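PDB 1SQ4: glyoxylate-induced Protein, which is of uncertain function but folds as a double beta-barrel of two cupin domains and may act as a ureidoglycine aminohydrolase, as its family relatives are thought to do. Local coordinates for residues M25-E28 with A29-V32; V224-N228 with Q229-E233. All coordinates share one frame; numbering follows the deposited sequence.

Overall arrangement
Contact 1 and contact 2 are the tight ends of two antiparallel hairpins that pack against each other, their centres about 11 Å apart and on the same side of the chain's centre. Contact 1 (25-28 with 29-32) is the more buried and edges the eight-stranded sheet, next to strand 239-244; contact 2 (224-228 with 229-233) ends a four-stranded sheet and is partly buried. Tyr30 joins them through its OH, probably hydrogen-bonded to Asp230 OD1, while Val32 packs on Leu227. In contact 1 a threonine hydroxyl organises the turn; in contact 2 the turn is backbone-closed and an arginine lies on a tryptophan. Both reach the third subunit.

Contact 1. Residues M25-E28 with A29-V32; sequences MFTE and AYAV
Thr27 and Tyr30 meet because both first torsions are near +60°: the Thr27 hydroxyl (chi1 69°) and the Tyr30 ring (chi1 64°) are each set between their own backbone N and carbonyl carbon. OG1 is thereby turned inward across the turn, and the ring is brought back beneath the threonine. This is the closed end of the beta hairpin of strands 25-26 and 30-33. Thr27 OG1 accepts from Ala29 N at 3.2 Å, an ST turn, and also from Tyr30 N at 2.9 Å. The backbone adds a bond from Thr27 N to Tyr30 O (2.8 Å, 168° at the hydrogen), which closes the loop through Glu28 and Ala29. Farther along, Met25 and Val32 form a hydrogen-bonded antiparallel pair, with Met25 N donating to Val32 O at 2.9 Å in the carbonyl plane.

The Thr27 methyl lies over one face of the Tyr30 ring, CG2 being 3.9 Å from the centroid in a CH-pi contact. On the same sheet face as Val32, Met25, built as selenomethionine, lays its CB 4.1 Å from Val32 CG2, while its longer end leads away. On the other face Phe26 CD1 meets Ala31 CB at 3.9 Å; the small alanine lets the buried ring lie close to the neighbouring strand, and both residues touch Leu61. Phe26 of the third subunit packs on Glu28 and Ala29.

Threonine suits this turn because one branch is polar and the other apolar. Its oxygen accepts from two backbone N-H groups, those of Ala29 and Tyr30, which helps fix the side chain's rotation, and its methyl meets the aromatic face of Tyr30, whose phenol oxygen is held by Asp230.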
loop_
_atom_site.group_PDB
_atom_site.type_symbol
_atom_site.label_atom_id
_atom_site.label_comp_id
_atom_site.label_asym_id
_atom_site.label_seq_id
_atom_site.Cartn_x
_atom_site.Cartn_y
_atom_site.Cartn_z
HETATM N N MSE A 25 1.212 -5.504 15.668
HETATM C CA MSE A 25 0.526 -4.797 14.613
HETATM C C MSE A 25 -0.142 -3.520 15.092
HETATM O O MSE A 25 -0.504 -3.384 16.260
HETATM C CB MSE A 25 -0.513 -5.716 13.969
HETATM C CG MSE A 25 -0.007 -6.501 12.762
HETATM SE SE MSE A 25 0.440 -5.344 11.236
HETATM C CE MSE A 25 2.348 -5.151 11.544
ATOM N N PHE A 26 -0.299 -2.576 14.174
ATOM C CA PHE A 26 -0.940 -1.306 14.492
ATOM C C PHE A 26 -1.621 -0.839 13.217
ATOM O O PHE A 26 -0.962 -0.393 12.288
ATOM C CB PHE A 26 0.111 -0.284 14.950
ATOM C CG PHE A 26 0.835 -0.688 16.207
ATOM C CD1 PHE A 26 0.205 -0.612 17.446
ATOM C CD2 PHE A 26 2.141 -1.171 16.150
ATOM C CE1 PHE A 26 0.859 -1.013 18.606
ATOM C CE2 PHE A 26 2.808 -1.577 17.308
ATOM C CZ PHE A 26 2.163 -1.495 18.542
ATOM N N THR A 27 -2.938 -0.967 13.156
ATOM C CA THR A 27 -3.666 -0.541 11.967
ATOM C C THR A 27 -4.654 0.550 12.338
ATOM O O THR A 27 -4.584 1.110 13.429
ATOM C CB THR A 27 -4.436 -1.705 11.312
ATOM O OG1 THR A 27 -5.523 -2.110 12.157
ATOM C CG2 THR A 27 -3.513 -2.874 11.082
ATOM N N GLU A 28 -5.585 0.851 11.447
ATOM C CA GLU A 28 -6.532 1.901 11.752
ATOM C C GLU A 28 -7.776 1.351 12.421
ATOM O O GLU A 28 -8.674 2.103 12.802
ATOM C CB GLU A 28 -6.892 2.666 10.481
ATOM C CG GLU A 28 -7.492 1.816 9.363
ATOM C CD GLU A 28 -6.588 0.670 8.875
ATOM O OE1 GLU A 28 -5.354 0.872 8.710
ATOM O OE2 GLU A 28 -7.130 -0.436 8.626
ATOM N N ALA A 29 -7.801 0.038 12.605
ATOM C CA ALA A 29 -8.943 -0.633 13.208
ATOM C C ALA A 29 -8.553 -1.484 14.404
ATOM O O ALA A 29 -9.388 -1.819 15.248
ATOM C CB ALA A 29 -9.616 -1.506 12.170
ATOM N N TYR A 30 -7.286 -1.849 14.478
ATOM C CA TYR A 30 -6.872 -2.677 15.576
ATOM C C TYR A 30 -5.374 -2.622 15.834
ATOM O O TYR A 30 -4.608 -2.005 15.083
ATOM C CB TYR A 30 -7.306 -4.120 15.313
ATOM C CG TYR A 30 -6.640 -4.730 14.116
ATOM C CD1 TYR A 30 -7.109 -4.488 12.829
ATOM C CD2 TYR A 30 -5.508 -5.522 14.270
ATOM C CE1 TYR A 30 -6.463 -5.022 11.723
ATOM C CE2 TYR A 30 -4.852 -6.062 13.178
ATOM C CZ TYR A 30 -5.334 -5.809 11.905
ATOM O OH TYR A 30 -4.682 -6.343 10.820
ATOM N N ALA A 31 -4.983 -3.270 16.929
ATOM C CA ALA A 31 -3.594 -3.355 17.362
ATOM C C ALA A 31 -3.378 -4.694 18.058
ATOM O O ALA A 31 -4.146 -5.060 18.943
ATOM C CB ALA A 31 -3.284 -2.225 18.326
ATOM N N VAL A 32 -2.354 -5.429 17.639
ATOM C CA VAL A 32 -2.029 -6.705 18.263
ATOM C C VAL A 32 -0.709 -6.544 18.973
ATOM O O VAL A 32 0.262 -6.084 18.377
ATOM C CB VAL A 32 -1.815 -7.843 17.258
ATOM C CG1 VAL A 32 -1.595 -9.131 18.016
ATOM C CG2 VAL A 32 -2.984 -7.963 16.305
#

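Contact 2. Residues V224-N228 with Q229-E233; sequences VYRLN and QDWVE
Val224, Arg226 and Trp231 lie on one face of a beta hairpin with a two-residue loop in the second cupin domain, a fold built as a barrel of antiparallel strands. Asn228 and Gln229 make the turn, both with positive phi, a backbone shape tolerated by asparagine more readily than by most residues.

The backbone bonds come first. Tyr225 and Val232 are a hydrogen-bonded pair, exchanging two bonds: Tyr225 N to Val232 O at 2.9 Å and Val232 N to Tyr225 O at 2.7 Å. Nearer the turn Leu227 N donates to Asp230 O at 2.8 Å, whereas the return bond from Asp230 N to Leu227 O is bent. Between these, Arg226 and Trp231 are a non-hydrogen-bonded pair, so their side chains emerge close together.

Apolar contacts occupy both faces. Val224 CG1, anti to its own N, lies 3.4 Å from Trp231 CE3, the two side chains crossing at about a right angle. Beyond the hairpin, Trp231 packs on Trp231 of the fourth subunit. On the reverse face Leu227 CD1 touches Val232 CG2 at 3.7 Å; apolar Leu227 suits its buried place, where it also packs on Met240. The Tyr225 hydroxyl is hydrogen-bonded to Tyr260 OH and Gln248 OE1.

The last kind of interaction joins an aliphatic chain to an aromatic face. Tryptophan offers a broad surface, and arginine is long enough to lie on it while its charged end runs on beside the Gln229 side chain. Arg226 bends at chi2 (72°), which lays CD over the indole, its guanidinium plane turned 36° from the Trp231 ring. Arg226 CD stands 3.4 Å from the centroid of the five-membered ring of Trp231, only 4° off the normal.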
loop_
_atom_site.group_PDB
_atom_site.type_symbol
_atom_site.label_atom_id
_atom_site.label_comp_id
_atom_site.label_asym_id
_atom_site.label_seq_id
_atom_site.Cartn_x
_atom_site.Cartn_y
_atom_site.Cartn_z
ATOM N N VAL A 224 -6.590 -18.661 15.341
ATOM C CA VAL A 224 -6.390 -17.772 14.216
ATOM C C VAL A 224 -7.582 -16.842 14.315
ATOM O O VAL A 224 -8.718 -17.241 14.061
ATOM C CB VAL A 224 -6.422 -18.526 12.870
ATOM C CG1 VAL A 224 -6.188 -17.552 11.712
ATOM C CG2 VAL A 224 -5.353 -19.601 12.865
ATOM N N TYR A 225 -7.319 -15.608 14.725
ATOM C CA TYR A 225 -8.371 -14.620 14.903
ATOM C C TYR A 225 -8.370 -13.702 13.711
ATOM O O TYR A 225 -7.325 -13.374 13.156
ATOM C CB TYR A 225 -8.106 -13.800 16.163
ATOM C CG TYR A 225 -9.334 -13.279 16.871
ATOM C CD1 TYR A 225 -10.072 -14.106 17.715
ATOM C CD2 TYR A 225 -9.722 -11.941 16.754
ATOM C CE1 TYR A 225 -11.156 -13.618 18.431
ATOM C CE2 TYR A 225 -10.812 -11.443 17.466
ATOM C CZ TYR A 225 -11.519 -12.290 18.304
ATOM O OH TYR A 225 -12.580 -11.812 19.025
ATOM N N ARG A 226 -9.556 -13.274 13.328
ATOM C CA ARG A 226 -9.705 -12.382 12.200
ATOM C C ARG A 226 -10.061 -10.985 12.706
ATOM O O ARG A 226 -11.140 -10.781 13.256
ATOM C CB ARG A 226 -10.809 -12.931 11.302
ATOM C CG ARG A 226 -11.217 -12.050 10.146
ATOM C CD ARG A 226 -10.149 -12.031 9.094
ATOM N NE ARG A 226 -10.603 -11.411 7.851
ATOM C CZ ARG A 226 -11.489 -11.946 7.015
ATOM N NH1 ARG A 226 -12.032 -13.125 7.283
ATOM N NH2 ARG A 226 -11.816 -11.304 5.898
ATOM N N LEU A 227 -9.151 -10.031 12.549
ATOM C CA LEU A 227 -9.416 -8.655 12.968
ATOM C C LEU A 227 -9.537 -7.825 11.699
ATOM O O LEU A 227 -8.547 -7.564 11.022
ATOM C CB LEU A 227 -8.268 -8.122 13.828
ATOM C CG LEU A 227 -7.998 -8.896 15.128
ATOM C CD1 LEU A 227 -6.573 -8.655 15.597
ATOM C CD2 LEU A 227 -9.005 -8.494 16.193
ATOM N N ASN A 228 -10.759 -7.439 11.361
ATOM C CA ASN A 228 -11.003 -6.636 10.174
ATOM C C ASN A 228 -10.258 -7.083 8.911
ATOM O O ASN A 228 -9.232 -6.509 8.565
ATOM C CB ASN A 228 -10.642 -5.175 10.475
ATOM C CG ASN A 228 -10.808 -4.271 9.269
ATOM O OD1 ASN A 228 -11.837 -4.302 8.597
ATOM N ND2 ASN A 228 -9.804 -3.457 8.994
ATOM N N GLN A 229 -10.753 -8.096 8.215
ATOM C CA GLN A 229 -10.095 -8.518 6.977
ATOM C C GLN A 229 -8.681 -9.086 7.137
ATOM O O GLN A 229 -8.036 -9.438 6.147
ATOM C CB GLN A 229 -10.042 -7.334 6.001
ATOM C CG GLN A 229 -11.394 -6.887 5.520
ATOM C CD GLN A 229 -12.054 -7.931 4.647
ATOM O OE1 GLN A 229 -11.747 -8.049 3.448
ATOM N NE2 GLN A 229 -12.942 -8.726 5.246
ATOM N N ASP A 230 -8.192 -9.176 8.368
ATOM C CA ASP A 230 -6.845 -9.694 8.605
ATOM C C ASP A 230 -6.792 -10.845 9.601
ATOM O O ASP A 230 -7.146 -10.682 10.761
ATOM C CB ASP A 230 -5.932 -8.572 9.105
ATOM C CG ASP A 230 -5.579 -7.575 8.024
ATOM O OD1 ASP A 230 -5.187 -6.440 8.365
ATOM O OD2 ASP A 230 -5.681 -7.917 6.833
ATOM N N TRP A 231 -6.351 -12.013 9.150
ATOM C CA TRP A 231 -6.238 -13.146 10.049
ATOM C C TRP A 231 -4.873 -13.106 10.738
ATOM O O TRP A 231 -3.838 -12.918 10.089
ATOM C CB TRP A 231 -6.380 -14.464 9.295
ATOM C CG TRP A 231 -7.751 -14.739 8.737
ATOM C CD1 TRP A 231 -8.189 -14.483 7.470
ATOM C CD2 TRP A 231 -8.840 -15.384 9.413
ATOM N NE1 TRP A 231 -9.478 -14.938 7.313
ATOM C CE2 TRP A 231 -9.902 -15.492 8.490
ATOM C CE3 TRP A 231 -9.018 -15.882 10.710
ATOM C CZ2 TRP A 231 -11.125 -16.076 8.819
ATOM C CZ3 TRP A 231 -10.235 -16.465 11.040
ATOM C CH2 TRP A 231 -11.273 -16.556 10.096
ATOM N N VAL A 232 -4.873 -13.267 12.058
ATOM C CA VAL A 232 -3.630 -13.265 12.810
ATOM C C VAL A 232 -3.624 -14.356 13.883
ATOM O O VAL A 232 -4.614 -14.577 14.569
ATOM C CB VAL A 232 -3.344 -11.862 13.459
ATOM C CG1 VAL A 232 -3.185 -10.810 12.364
ATOM C CG2 VAL A 232 -4.463 -11.453 14.395
ATOM N N GLU A 233 -2.513 -15.069 13.992
ATOM C CA GLU A 233 -2.407 -16.101 14.997
ATOM C C GLU A 233 -2.168 -15.414 16.325
ATOM O O GLU A 233 -1.371 -14.478 16.409
ATOM C CB GLU A 233 -1.237 -17.034 14.696
ATOM C CG GLU A 233 -1.542 -18.126 13.688
ATOM C CD GLU A 233 -0.416 -19.136 13.566
ATOM O OE1 GLU A 233 0.657 -18.781 13.026
ATOM O OE2 GLU A 233 -0.605 -20.288 14.024
#